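Local coordinates for Oxidored_FMN domain-containing protein ([Pseudomonas] geniculata N1, PDB 6L6J) that acts as an amine oxidase on 6-hydroxypseudooxynicotine, carrying FMN, a [4Fe-4S] cluster and a bound ADP, at residues A[24-29]-A[51-56]; A[326-331]-A[377-382]; A[392-397]-A[475-480]. One frame throughout, in Å; residues are numbered along the deposited sequence.

Contact 1: residues A[24-29]-A[51-56]; sequences FYVVPH and GGWGVV. With FMN (flavin mononucleotide), chain B.
Y25 turns its CG anti to the backbone N (chi1 -172°), and V55 puts its CG1 in the same anti position; the parallel Y25-V55 bridge sets both side chains on one face of the sheet, and these torsions then bring V55 CG1 over a face of the phenol ring. It lies 3.8 Å from the centroid of the Y25 ring, a CH-pi contact, while V55 CB approaches Y25 CD2 at 3.5 Å. The far end of the phenol is held by a hydrogen bond between the hydroxyls of Y25 and Y168. V26 and V56 project to the other face; V26 crosses W53 at about a right angle, its CG2 lying obliquely against the indole, 3.3 Å from W53 CD2. This is the pairing of the first two strands of the eight-stranded TIM barrel, joined by the beta-alpha-beta crossover through helix 38-51, which ends in a Schellman motif at G52. Its parallel register rests on V26 N to V55 O (2.8 Å, N-H...O 159°) and G54 N to F24 O (2.9 Å). F24 turns a ring edge toward the indole face of W53 in a T-shaped pair, centroids 5.8 Å apart and planes at 80°. Beyond the strand the chain reaches the flavin, where P28 O accepts a hydrogen bond from FMN O2' (2.6 Å) and H29 CB lies 3.5 Å from FMN C5A.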
loop_
_atom_site.group_PDB
_atom_site.type_symbol
_atom_site.label_atom_id
_atom_site.label_comp_id
_atom_site.label_asym_id
_atom_site.label_seq_id
_atom_site.Cartn_x
_atom_site.Cartn_y
_atom_site.Cartn_z
ATOM N N PHE A 24 -9.315 13.715 12.176
ATOM C CA PHE A 24 -8.423 12.644 11.644
ATOM C C PHE A 24 -9.021 11.263 11.964
ATOM O O PHE A 24 -9.167 10.920 13.142
ATOM C CB PHE A 24 -7.007 12.761 12.183
ATOM C CG PHE A 24 -6.362 14.083 11.910
ATOM C CD1 PHE A 24 -5.793 14.339 10.679
ATOM C CD2 PHE A 24 -6.332 15.069 12.874
ATOM C CE1 PHE A 24 -5.190 15.557 10.411
ATOM C CE2 PHE A 24 -5.721 16.288 12.606
ATOM C CZ PHE A 24 -5.143 16.522 11.379
ATOM N N TYR A 25 -9.349 10.492 10.925
ATOM C CA TYR A 25 -10.143 9.249 11.028
ATOM C C TYR A 25 -9.420 8.144 10.274
ATOM O O TYR A 25 -9.176 8.323 9.108
ATOM C CB TYR A 25 -11.535 9.505 10.460
ATOM C CG TYR A 25 -12.541 8.400 10.641
ATOM C CD1 TYR A 25 -12.473 7.231 9.912
ATOM C CD2 TYR A 25 -13.608 8.562 11.496
ATOM C CE1 TYR A 25 -13.430 6.238 10.036
ATOM C CE2 TYR A 25 -14.575 7.586 11.635
ATOM C CZ TYR A 25 -14.499 6.427 10.891
ATOM O OH TYR A 25 -15.483 5.498 11.029
ATOM N N VAL A 26 -9.113 7.033 10.927
ATOM C CA VAL A 26 -8.391 5.908 10.270
ATOM C C VAL A 26 -9.439 4.905 9.805
ATOM O O VAL A 26 -10.088 4.267 10.669
ATOM C CB VAL A 26 -7.337 5.264 11.187
ATOM C CG1 VAL A 26 -6.659 4.086 10.491
ATOM C CG2 VAL A 26 -6.317 6.289 11.656
ATOM N N VAL A 27 -9.588 4.789 8.490
ATOM C CA VAL A 27 -10.633 3.951 7.841
ATOM C C VAL A 27 -10.185 2.498 7.927
ATOM O O VAL A 27 -9.002 2.224 8.112
ATOM C CB VAL A 27 -10.904 4.400 6.397
ATOM C CG1 VAL A 27 -11.739 5.665 6.379
ATOM C CG2 VAL A 27 -9.619 4.596 5.593
ATOM N N PRO A 28 -11.121 1.528 7.849
ATOM C CA PRO A 28 -10.774 0.116 7.941
ATOM C C PRO A 28 -9.726 -0.214 6.873
ATOM O O PRO A 28 -9.943 0.108 5.725
ATOM C CB PRO A 28 -12.070 -0.664 7.651
ATOM C CG PRO A 28 -13.183 0.349 7.724
ATOM C CD PRO A 28 -12.564 1.740 7.646
ATOM N N HIS A 29 -8.615 -0.810 7.287
ATOM C CA HIS A 29 -7.567 -1.311 6.372
ATOM C C HIS A 29 -6.893 -2.525 7.019
ATOM O O HIS A 29 -6.426 -2.391 8.209
ATOM C CB HIS A 29 -6.608 -0.180 5.978
ATOM C CG HIS A 29 -5.447 -0.013 6.894
ATOM N ND1 HIS A 29 -4.433 -0.938 6.944
ATOM C CD2 HIS A 29 -5.129 0.971 7.762
ATOM C CE1 HIS A 29 -3.536 -0.548 7.827
ATOM N NE2 HIS A 29 -3.925 0.641 8.331
ATOM N N GLY A 51 -0.475 8.376 18.003
ATOM C CA GLY A 51 -0.206 9.453 17.019
ATOM C C GLY A 51 -1.299 10.513 16.909
ATOM O O GLY A 51 -1.024 11.589 16.339
ATOM N N GLY A 52 -2.504 10.245 17.408
ATOM C CA GLY A 52 -3.528 11.280 17.655
ATOM C C GLY A 52 -4.706 11.198 16.706
ATOM O O GLY A 52 -5.506 12.197 16.626
ATOM N N TRP A 53 -4.854 10.073 16.015
ATOM C CA TRP A 53 -6.053 9.798 15.186
ATOM C C TRP A 53 -7.259 9.692 16.125
ATOM O O TRP A 53 -7.143 9.015 17.124
ATOM C CB TRP A 53 -5.822 8.558 14.297
ATOM C CG TRP A 53 -4.736 8.787 13.286
ATOM C CD1 TRP A 53 -3.387 8.631 13.477
ATOM C CD2 TRP A 53 -4.900 9.284 11.936
ATOM N NE1 TRP A 53 -2.714 8.984 12.333
ATOM C CE2 TRP A 53 -3.615 9.363 11.366
ATOM C CE3 TRP A 53 -6.004 9.610 11.142
ATOM C CZ2 TRP A 53 -3.406 9.793 10.060
ATOM C CZ3 TRP A 53 -5.802 10.036 9.843
ATOM C CH2 TRP A 53 -4.516 10.147 9.316
ATOM N N GLY A 54 -8.319 10.444 15.855
ATOM C CA GLY A 54 -9.566 10.502 16.640
ATOM C C GLY A 54 -10.350 9.204 16.567
ATOM O O GLY A 54 -10.967 8.855 17.569
ATOM N N VAL A 55 -10.354 8.513 15.425
ATOM C CA VAL A 55 -10.960 7.149 15.276
ATOM C C VAL A 55 -9.897 6.188 14.700
ATOM O O VAL A 55 -9.253 6.509 13.674
ATOM C CB VAL A 55 -12.222 7.182 14.387
ATOM C CG1 VAL A 55 -12.761 5.801 14.108
ATOM C CG2 VAL A 55 -13.322 8.079 14.961
ATOM N N VAL A 56 -9.731 5.017 15.300
ATOM C CA VAL A 56 -8.908 3.943 14.690
ATOM C C VAL A 56 -9.788 2.722 14.499
ATOM O O VAL A 56 -10.444 2.310 15.457
ATOM C CB VAL A 56 -7.635 3.693 15.495
ATOM C CG1 VAL A 56 -6.879 2.483 14.987
ATOM C CG2 VAL A 56 -6.763 4.941 15.449
HETATM N N1 FMN B . -10.796 -1.078 2.983
HETATM C C2 FMN B . -11.765 -1.826 3.602
HETATM O O2 FMN B . -12.930 -1.423 3.533
HETATM N N3 FMN B . -11.536 -2.943 4.305
HETATM C C4 FMN B . -10.289 -3.421 4.449
HETATM O O4 FMN B . -10.081 -4.450 5.091
HETATM C C4A FMN B . -9.168 -2.696 3.789
HETATM N N5 FMN B . -7.888 -3.128 3.889
HETATM C C5A FMN B . -6.898 -2.391 3.337
HETATM C C6 FMN B . -5.574 -2.789 3.501
HETATM C C7 FMN B . -4.568 -2.019 2.952
HETATM C C7M FMN B . -3.172 -2.491 3.080
HETATM C C8 FMN B . -4.873 -0.777 2.232
HETATM C C8M FMN B . -3.798 0.054 1.595
HETATM C C9 FMN B . -6.169 -0.368 2.064
HETATM C C9A FMN B . -7.209 -1.116 2.598
HETATM N N10 FMN B . -8.540 -0.689 2.478
HETATM C C10 FMN B . -9.516 -1.459 3.061
HETATM C "C1'" FMN B . -8.924 0.568 1.760
HETATM C "C2'" FMN B . -8.719 1.777 2.653
HETATM O "O2'" FMN B . -9.660 1.676 3.707
HETATM C "C3'" FMN B . -8.935 3.076 1.936
HETATM O "O3'" FMN B . -10.303 3.160 1.537
HETATM C "C4'" FMN B . -8.040 3.276 0.713
HETATM O "O4'" FMN B . -6.684 2.867 1.015
HETATM C "C5'" FMN B . -8.087 4.716 0.223
HETATM O "O5'" FMN B . -7.599 5.553 1.258
HETATM P P FMN B . -6.043 6.003 1.287
HETATM O O1P FMN B . -5.827 6.826 0.038
HETATM O O2P FMN B . -5.964 6.776 2.566
HETATM O O3P FMN B . -5.251 4.709 1.307
#

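Contact 2: residues A[326-331]-A[377-382]; sequences DPFLPN and HPEKVP
The type I turn from D326 to L329, which leads into helix 329-334 close behind the last barrel strand, meets the loop 377-382 that runs toward the ADP-binding domain. D326, P327 and F328 of the turn touch P378 and E379 of the loop, burying 186 Å² in total. The turn is closed by the backbone bond from L329 N to D326 O (3.0 Å). F328 carries much of the contact: E379 CG lies over one face of its ring, displaced toward the rim, 4.0 Å from the centroid of the F328 ring and 22° off the normal, a CH-pi contact. The two side chains slide past each other in opposite directions. A bend at chi2 (-61°) folds the glutamate back, bringing E379 OE2 to 3.5 Å from F328 CB, with the carboxylate plane 61° from the ring. P378 comes at the same ring from another direction, its CG 3.8 Å from F328 CE1, and also packs on the neighbouring proline, P378 CB to P327 CG 3.6 Å. With alanine at F328 the ring is lost, which would probably open a gap beside P378 CG and leave E379 CG without the face it lies on. The P327 side chain is about 9 Å from the [4Fe-4S] cluster. D326 OD1 and E379 OE2 stand 3.5 Å apart, like charges and both acceptors, so they are not hydrogen-bonded to each other. K332 NZ forms salt bridges with D326 OD2 and E379 OE2, and R342 N also donates to D326 OD2. The shared lysine is thus likely to offset the repulsion between the carboxylates, and the pair's closeness probably depends on it.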
loop_
_atom_site.group_PDB
_atom_site.type_symbol
_atom_site.label_atom_id
_atom_site.label_comp_id
_atom_site.label_asym_id
_atom_site.label_seq_id
_atom_site.Cartn_x
_atom_site.Cartn_y
_atom_site.Cartn_z
ATOM N N ASP A 326 2.615 7.666 8.272
ATOM C CA ASP A 326 2.809 8.562 9.445
ATOM C C ASP A 326 1.674 8.383 10.454
ATOM O O ASP A 326 0.744 9.191 10.550
ATOM C CB ASP A 326 3.002 10.037 9.062
ATOM C CG ASP A 326 3.849 10.765 10.093
ATOM O OD1 ASP A 326 3.956 10.260 11.207
ATOM O OD2 ASP A 326 4.440 11.793 9.747
ATOM N N PRO A 327 1.762 7.331 11.288
ATOM C CA PRO A 327 0.886 7.194 12.445
ATOM C C PRO A 327 0.780 8.490 13.261
ATOM O O PRO A 327 -0.180 8.620 13.967
ATOM C CB PRO A 327 1.529 6.094 13.303
ATOM C CG PRO A 327 2.760 5.621 12.543
ATOM C CD PRO A 327 2.690 6.202 11.147
ATOM N N PHE A 328 1.734 9.419 13.113
ATOM C CA PHE A 328 1.868 10.625 13.974
ATOM C C PHE A 328 1.446 11.891 13.214
ATOM O O PHE A 328 1.526 12.970 13.818
ATOM C CB PHE A 328 3.269 10.667 14.590
ATOM C CG PHE A 328 3.336 9.898 15.896
ATOM C CD1 PHE A 328 3.132 8.526 15.931
ATOM C CD2 PHE A 328 3.536 10.547 17.101
ATOM C CE1 PHE A 328 3.122 7.824 17.127
ATOM C CE2 PHE A 328 3.547 9.847 18.298
ATOM C CZ PHE A 328 3.334 8.483 18.313
ATOM N N LEU A 329 0.930 11.764 11.986
ATOM C CA LEU A 329 0.503 12.924 11.155
ATOM C C LEU A 329 -0.319 13.891 12.028
ATOM O O LEU A 329 0.017 15.083 12.097
ATOM C CB LEU A 329 -0.236 12.425 9.902
ATOM C CG LEU A 329 -0.938 13.485 9.046
ATOM C CD1 LEU A 329 -0.789 13.168 7.558
ATOM C CD2 LEU A 329 -2.411 13.612 9.404
ATOM N N PRO A 330 -1.388 13.443 12.741
ATOM C CA PRO A 330 -2.145 14.328 13.626
ATOM C C PRO A 330 -1.341 15.065 14.710
ATOM O O PRO A 330 -1.568 16.245 14.910
ATOM C CB PRO A 330 -3.161 13.406 14.304
ATOM C CG PRO A 330 -3.336 12.253 13.335
ATOM C CD PRO A 330 -1.997 12.109 12.642
ATOM N N ASN A 331 -0.438 14.383 15.412
ATOM C CA ASN A 331 0.284 15.003 16.559
ATOM C C ASN A 331 1.285 16.037 16.042
ATOM O O ASN A 331 1.559 17.005 16.795
ATOM C CB ASN A 331 0.938 13.972 17.471
ATOM C CG ASN A 331 -0.071 13.351 18.417
ATOM O OD1 ASN A 331 -1.258 13.687 18.389
ATOM N ND2 ASN A 331 0.384 12.413 19.227
ATOM N N HIS A 377 9.298 1.588 16.906
ATOM C CA HIS A 377 8.311 2.686 17.037
ATOM C C HIS A 377 8.437 3.620 15.833
ATOM O O HIS A 377 9.501 3.768 15.242
ATOM C CB HIS A 377 8.450 3.359 18.417
ATOM C CG HIS A 377 8.248 2.386 19.537
ATOM N ND1 HIS A 377 7.128 1.543 19.602
ATOM C CD2 HIS A 377 9.011 2.085 20.614
ATOM C CE1 HIS A 377 7.213 0.787 20.683
ATOM N NE2 HIS A 377 8.356 1.107 21.321
ATOM N N PRO A 378 7.320 4.240 15.405
ATOM C CA PRO A 378 7.353 5.259 14.355
ATOM C C PRO A 378 8.258 6.479 14.578
ATOM O O PRO A 378 8.838 6.900 13.612
ATOM C CB PRO A 378 5.895 5.728 14.226
ATOM C CG PRO A 378 5.161 5.138 15.409
ATOM C CD PRO A 378 5.950 3.927 15.843
ATOM N N GLU A 379 8.310 7.025 15.789
ATOM C CA GLU A 379 9.101 8.248 16.117
ATOM C C GLU A 379 10.214 7.939 17.127
ATOM O O GLU A 379 11.350 8.370 16.871
ATOM C CB GLU A 379 8.206 9.346 16.667
ATOM C CG GLU A 379 7.051 9.700 15.742
ATOM C CD GLU A 379 7.418 10.223 14.356
ATOM O OE1 GLU A 379 8.546 10.701 14.144
ATOM O OE2 GLU A 379 6.557 10.164 13.491
ATOM N N LYS A 380 9.921 7.213 18.209
ATOM C CA LYS A 380 10.875 7.007 19.333
ATOM C C LYS A 380 11.970 6.009 18.944
ATOM O O LYS A 380 11.678 5.019 18.248
ATOM C CB LYS A 380 10.135 6.526 20.584
ATOM C CG LYS A 380 9.234 7.566 21.237
ATOM C CD LYS A 380 8.688 7.121 22.576
ATOM C CE LYS A 380 7.737 5.942 22.474
ATOM N NZ LYS A 380 6.850 5.849 23.665
ATOM N N VAL A 381 13.197 6.253 19.399
ATOM C CA VAL A 381 14.337 5.308 19.250
ATOM C C VAL A 381 14.990 5.164 20.617
ATOM O O VAL A 381 14.927 6.063 21.439
ATOM C CB VAL A 381 15.336 5.763 18.167
ATOM C CG1 VAL A 381 14.738 5.665 16.770
ATOM C CG2 VAL A 381 15.882 7.164 18.418
ATOM N N PRO A 382 15.597 3.999 20.930
ATOM C CA PRO A 382 16.457 3.875 22.107
ATOM C C PRO A 382 17.594 4.891 22.030
ATOM O O PRO A 382 18.158 5.100 20.957
ATOM C CB PRO A 382 17.018 2.447 22.029
ATOM C CG PRO A 382 16.032 1.704 21.155
ATOM C CD PRO A 382 15.482 2.735 20.183
#

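Contact 3: residues A[392-397]-A[475-480]; sequences LVIGGG and DHVIVA. With ADP (adenosine-5'-diphosphate), chain D.
I394 and V477 project from neighbouring parallel strands to the same face of the sheet, and their side chains cross obliquely, with I394 CD1 3.7 Å from V477 CG1. The two branches of I394 divide the work. CG1 stands beside the backbone N and sends CD1 to the valine, whereas CG2, anti to that N, faces the nucleotide and lies 3.7 Å from N1 of the ADP adenine. L392 and V479 project to this same face, which helices 466-472 and 624-632 cover through V469 and L629. V393 and I478 point to the reverse face, a looser pair with V393 CG2 and I478 CB 4.3 Å apart, and there I478 meets L407 of helix 398-410. The register follows from four backbone bonds: L392 N to H476 O, I478 N to L392 O, I394 N to I478 O (165°, the straightest of the set) and A480 N to I394 O (2.7 Å). The strand axes run 16° apart. Strands 390-394 and 476-479 are the first and fourth of a sheet ordered 3-2-1-4-5, a Rossmann arrangement, and G395 and G397 fit its GxGxxG turn. G395 has phi 134°, and a modelled beta carbon there would fall 2.2 Å from A480 O; one on G397 would strike ADP O1A. The bare backbone therefore comes close to the nucleotide, G397 CA lying 3.2 Å from ADP O1A. A water sits 2.7 Å from A480 O and also within hydrogen-bonding distance of ADP O1B. G397 is the N-cap of helix 398-410, where A399 N binds ADP, so the positive end of the helix dipole would probably help to balance the diphosphate charge.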
loop_
_atom_site.group_PDB
_atom_site.type_symbol
_atom_site.label_atom_id
_atom_site.label_comp_id
_atom_site.label_asym_id
_atom_site.label_seq_id
_atom_site.Cartn_x
_atom_site.Cartn_y
_atom_site.Cartn_z
ATOM N N LEU A 392 30.272 6.121 9.818
ATOM C CA LEU A 392 30.370 6.536 8.394
ATOM C C LEU A 392 29.411 5.672 7.567
ATOM O O LEU A 392 29.572 4.434 7.560
ATOM C CB LEU A 392 31.812 6.388 7.897
ATOM C CG LEU A 392 32.077 6.834 6.453
ATOM C CD1 LEU A 392 31.527 8.225 6.178
ATOM C CD2 LEU A 392 33.568 6.804 6.133
ATOM N N VAL A 393 28.444 6.311 6.908
ATOM C CA VAL A 393 27.497 5.650 5.966
ATOM C C VAL A 393 27.957 5.967 4.542
ATOM O O VAL A 393 28.028 7.155 4.173
ATOM C CB VAL A 393 26.045 6.087 6.232
ATOM C CG1 VAL A 393 25.088 5.548 5.186
ATOM C CG2 VAL A 393 25.587 5.687 7.628
ATOM N N ILE A 394 28.222 4.931 3.762
ATOM C CA ILE A 394 28.723 5.060 2.368
ATOM C C ILE A 394 27.585 4.693 1.411
ATOM O O ILE A 394 27.314 3.487 1.237
ATOM C CB ILE A 394 29.989 4.203 2.186
ATOM C CG1 ILE A 394 30.846 4.232 3.454
ATOM C CG2 ILE A 394 30.753 4.653 0.954
ATOM C CD1 ILE A 394 32.238 3.678 3.284
ATOM N N GLY A 395 26.926 5.699 0.840
ATOM C CA GLY A 395 25.771 5.522 -0.061
ATOM C C GLY A 395 24.619 6.466 0.275
ATOM O O GLY A 395 24.149 6.466 1.435
ATOM N N GLY A 396 24.156 7.222 -0.713
ATOM C CA GLY A 396 23.094 8.231 -0.544
ATOM C C GLY A 396 21.748 7.744 -1.037
ATOM O O GLY A 396 20.874 8.588 -1.218
ATOM N N GLY A 397 21.583 6.434 -1.223
ATOM C CA GLY A 397 20.286 5.816 -1.568
ATOM C C GLY A 397 19.362 5.733 -0.357
ATOM O O GLY A 397 19.718 6.174 0.743
ATOM N N ASP A 475 33.969 4.562 14.180
ATOM C CA ASP A 475 33.813 3.415 15.119
ATOM C C ASP A 475 33.093 2.269 14.407
ATOM O O ASP A 475 33.275 1.110 14.807
ATOM C CB ASP A 475 33.062 3.831 16.382
ATOM C CG ASP A 475 33.901 4.675 17.317
ATOM O OD1 ASP A 475 34.921 4.152 17.783
ATOM O OD2 ASP A 475 33.540 5.852 17.547
ATOM N N HIS A 476 32.310 2.595 13.379
ATOM C CA HIS A 476 31.447 1.638 12.643
ATOM C C HIS A 476 31.207 2.156 11.228
ATOM O O HIS A 476 30.816 3.319 11.107
ATOM C CB HIS A 476 30.135 1.427 13.419
ATOM C CG HIS A 476 29.242 0.397 12.809
ATOM N ND1 HIS A 476 29.615 -0.916 12.678
ATOM C CD2 HIS A 476 28.014 0.490 12.257
ATOM C CE1 HIS A 476 28.647 -1.593 12.091
ATOM N NE2 HIS A 476 27.655 -0.755 11.824
ATOM N N VAL A 477 31.406 1.317 10.210
ATOM C CA VAL A 477 31.130 1.665 8.781
ATOM C C VAL A 477 29.907 0.873 8.325
ATOM O O VAL A 477 29.942 -0.373 8.452
ATOM C CB VAL A 477 32.319 1.360 7.848
ATOM C CG1 VAL A 477 31.988 1.707 6.401
ATOM C CG2 VAL A 477 33.594 2.059 8.304
ATOM N N ILE A 478 28.897 1.559 7.777
ATOM C CA ILE A 478 27.766 0.909 7.051
ATOM C C ILE A 478 27.991 1.151 5.556
ATOM O O ILE A 478 28.146 2.332 5.187
ATOM C CB ILE A 478 26.415 1.453 7.552
ATOM C CG1 ILE A 478 26.159 1.048 9.008
ATOM C CG2 ILE A 478 25.290 1.003 6.641
ATOM C CD1 ILE A 478 25.057 1.810 9.683
ATOM N N VAL A 479 28.065 0.088 4.747
ATOM C CA VAL A 479 28.222 0.187 3.268
ATOM C C VAL A 479 26.831 0.002 2.662
ATOM O O VAL A 479 26.242 -1.079 2.894
ATOM C CB VAL A 479 29.226 -0.830 2.674
ATOM C CG1 VAL A 479 29.446 -0.579 1.196
ATOM C CG2 VAL A 479 30.570 -0.842 3.393
ATOM N N ALA A 480 26.371 0.991 1.881
ATOM C CA ALA A 480 25.039 1.018 1.247
ATOM C C ALA A 480 25.156 1.410 -0.232
ATOM O O ALA A 480 24.306 2.193 -0.709
ATOM C CB ALA A 480 24.175 1.969 2.023
HETATM P PB ADP D . 20.053 1.321 -1.974
HETATM O O1B ADP D . 20.116 2.543 -1.088
HETATM O O2B ADP D . 18.635 0.964 -2.420
HETATM O O3B ADP D . 20.799 0.148 -1.389
HETATM P PA ADP D . 21.134 2.960 -4.150
HETATM O O1A ADP D . 19.909 3.802 -4.023
HETATM O O2A ADP D . 21.555 2.508 -5.498
HETATM O O3A ADP D . 20.895 1.639 -3.300
HETATM O "O5'" ADP D . 22.354 3.662 -3.362
HETATM C "C5'" ADP D . 23.729 3.537 -3.794
HETATM C "C4'" ADP D . 24.385 4.896 -3.784
HETATM O "O4'" ADP D . 25.743 4.750 -3.285
HETATM C "C3'" ADP D . 24.529 5.569 -5.161
HETATM O "O3'" ADP D . 24.428 6.987 -5.105
HETATM C "C2'" ADP D . 25.946 5.136 -5.556
HETATM O "O2'" ADP D . 26.538 5.868 -6.610
HETATM C "C1'" ADP D . 26.623 5.352 -4.206
HETATM N N9 ADP D . 27.964 4.777 -4.100
HETATM C C8 ADP D . 28.427 3.593 -4.631
HETATM N N7 ADP D . 29.692 3.374 -4.376
HETATM C C5 ADP D . 30.100 4.493 -3.652
HETATM C C6 ADP D . 31.337 4.873 -3.081
HETATM N N6 ADP D . 32.437 4.135 -3.138
HETATM N N1 ADP D . 31.393 6.054 -2.415
HETATM C C2 ADP D . 30.281 6.792 -2.339
HETATM N N3 ADP D . 29.071 6.534 -2.826
HETATM C C4 ADP D . 29.041 5.361 -3.476
HETATM O O HOH W 1 22.283 3.711 0.136
#

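How the contacts relate
From the N terminus, contact 1 closes a short loop of 21 residues, mostly helix 38-51, and joins the first two barrel strands beside FMN. Contact 2 opens only after the barrel is complete and closes a loop of 45 residues that includes the cluster-binding cysteines. Contact 3 closes the longest loop, 77 residues, within the ADP-binding domain. The three follow in series; none nests in or crosses another. Contacts 1 and 2 touch, with centres 14 Å apart: W53 NE1 makes a weak hydrogen bond to P327 O. Contact 3 stands apart, its nearest atoms about 13 Å from contact 2, whose segment 377-382 leads along the chain toward it.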